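Long-range contact in acetyltransferase, GNAT family (Colwellia psychrerythraea, PDB 3IWG), which probably transfers an acyl group, most likely acetyl, to an acceptor that is not identified: residues Ala208-Ile213 / Leu240-Ser245. Residues are numbered along the deposited sequence; the frame is centred on the assembly and turned at random.
Sequences ADLGMI and LTSICS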
# COMPACT_ATOMS: atom_id res chain seq x y z
N ALA A 208 -19.03 -7.79 2.49
CA ALA A 208 -18.30 -6.59 2.09
C ALA A 208 -18.17 -5.67 3.32
O ALA A 208 -19.14 -5.42 4.02
CB ALA A 208 -19.00 -5.90 0.96
N ASP A 209 -16.98 -5.16 3.55
CA ASP A 209 -16.70 -4.32 4.69
C ASP A 209 -16.61 -2.88 4.15
O ASP A 209 -15.73 -2.57 3.34
CB ASP A 209 -15.38 -4.77 5.28
CG ASP A 209 -15.04 -4.12 6.63
OD1 ASP A 209 -15.84 -3.38 7.26
OD2 ASP A 209 -13.92 -4.41 7.10
N LEU A 210 -17.52 -2.01 4.59
CA LEU A 210 -17.64 -0.66 4.06
C LEU A 210 -16.96 0.40 4.92
O LEU A 210 -16.92 0.30 6.13
CB LEU A 210 -19.11 -0.29 3.89
CG LEU A 210 -19.97 -1.38 3.27
CD1 LEU A 210 -21.44 -0.92 3.11
CD2 LEU A 210 -19.39 -1.90 1.94
N GLY A 211 -16.41 1.42 4.28
CA GLY A 211 -15.90 2.61 4.97
C GLY A 211 -16.23 3.84 4.15
O GLY A 211 -16.48 3.74 2.95
N MSE A 212 -16.29 4.99 4.80
CA MSE A 212 -16.48 6.24 4.11
C MSE A 212 -15.77 7.40 4.82
O MSE A 212 -15.52 7.36 6.03
CB MSE A 212 -17.94 6.66 3.98
CG MSE A 212 -18.99 5.76 4.54
SE MSE A 212 -19.37 6.03 6.40
CE MSE A 212 -18.22 4.76 7.27
N ILE A 213 -15.46 8.42 4.02
CA ILE A 213 -15.03 9.71 4.51
C ILE A 213 -15.83 10.80 3.83
O ILE A 213 -15.85 10.89 2.60
CB ILE A 213 -13.52 9.98 4.16
CG1 ILE A 213 -12.58 8.87 4.68
CG2 ILE A 213 -13.12 11.32 4.71
CD1 ILE A 213 -11.04 9.01 4.09
N LEU A 240 -22.91 -9.96 -2.02
CA LEU A 240 -22.31 -9.87 -0.66
C LEU A 240 -23.20 -9.14 0.34
O LEU A 240 -23.93 -8.25 0.01
CB LEU A 240 -20.96 -9.14 -0.74
CG LEU A 240 -19.96 -9.58 -1.80
CD1 LEU A 240 -18.83 -8.55 -1.96
CD2 LEU A 240 -19.44 -10.96 -1.46
N THR A 241 -23.09 -9.52 1.59
CA THR A 241 -23.83 -8.86 2.67
C THR A 241 -22.93 -7.79 3.27
O THR A 241 -21.74 -8.01 3.46
CB THR A 241 -24.21 -9.91 3.73
OG1 THR A 241 -25.11 -10.83 3.13
CG2 THR A 241 -24.92 -9.32 4.90
N SER A 242 -23.49 -6.64 3.61
CA SER A 242 -22.65 -5.55 4.05
C SER A 242 -22.52 -5.50 5.56
O SER A 242 -23.51 -5.68 6.29
CB SER A 242 -23.22 -4.24 3.55
OG SER A 242 -23.13 -4.13 2.15
N ILE A 243 -21.30 -5.23 6.01
CA ILE A 243 -20.97 -4.96 7.37
C ILE A 243 -20.14 -3.65 7.45
O ILE A 243 -19.65 -3.16 6.44
CB ILE A 243 -20.20 -6.13 8.01
CG1 ILE A 243 -18.84 -6.35 7.37
CG2 ILE A 243 -20.97 -7.43 7.84
CD1 ILE A 243 -18.02 -7.54 7.97
N CYS A 244 -20.07 -3.05 8.64
CA CYS A 244 -19.11 -2.01 8.85
C CYS A 244 -18.84 -1.83 10.31
O CYS A 244 -19.55 -2.39 11.14
CB CYS A 244 -19.55 -0.68 8.19
SG CYS A 244 -21.00 -0.01 8.83
N SER A 245 -17.82 -1.03 10.63
CA SER A 245 -17.57 -0.65 12.02
C SER A 245 -17.19 0.79 12.18
O SER A 245 -16.82 1.43 11.24
CB SER A 245 -16.48 -1.51 12.62
OG SER A 245 -15.28 -1.29 11.95
O HOH W 1 -16.01 -0.72 8.21
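Ala208 and Ile243 anchor a short parallel pairing of strands 207-214 and 241-247. Ala208 N donates to Thr241 O (2.9 Å), and Ala208 O accepts from Ile243 N in a nearly straight bond. Leu210 N then donates to Ile243 O at 3.0 Å. Beyond this the strands diverge; the axes of the paired segments are 47° apart. This is the parallel pair that splays in the GNAT fold, probably opening the acetyl-CoA cleft, as in relatives. A water lies where the strands part. It donates to Asp209 OD1 (2.8 Å) and accepts from Ser245 N (3.0 Å).

The side chains divide between two faces. On one, Asp209 and Ile243 lie side by side. Ile243 CG1 sits between the backbone N and the carbonyl carbon (chi1 65°), and rests 3.5 Å from Ala208 O. A chi1 of -171° swings the Asp209 carboxylate back towards the partner strand, bringing OD1 within 3.9 Å of Cys244 CA. OD2 makes a weak hydrogen bond to Gly33 N. On the other face, Leu210 CD1 touches both CB and OG of Ser242, at 3.8 Å from OG. Helix 223-237 covers Ala208, Leu210 and Ser242 through Thr232 and Ala235, completing a beta-alpha-beta unit. Just before the second strand, Leu240 CD1 meets Ala208 CB at 3.9 Å.

Ser242 OG is buried without a polar partner in the model. The implied chemistry is uneven: direct amide bonds join the start of the pair, whereas at the splayed end a water bridges the Asp209 carboxylate and the Ser245 amide.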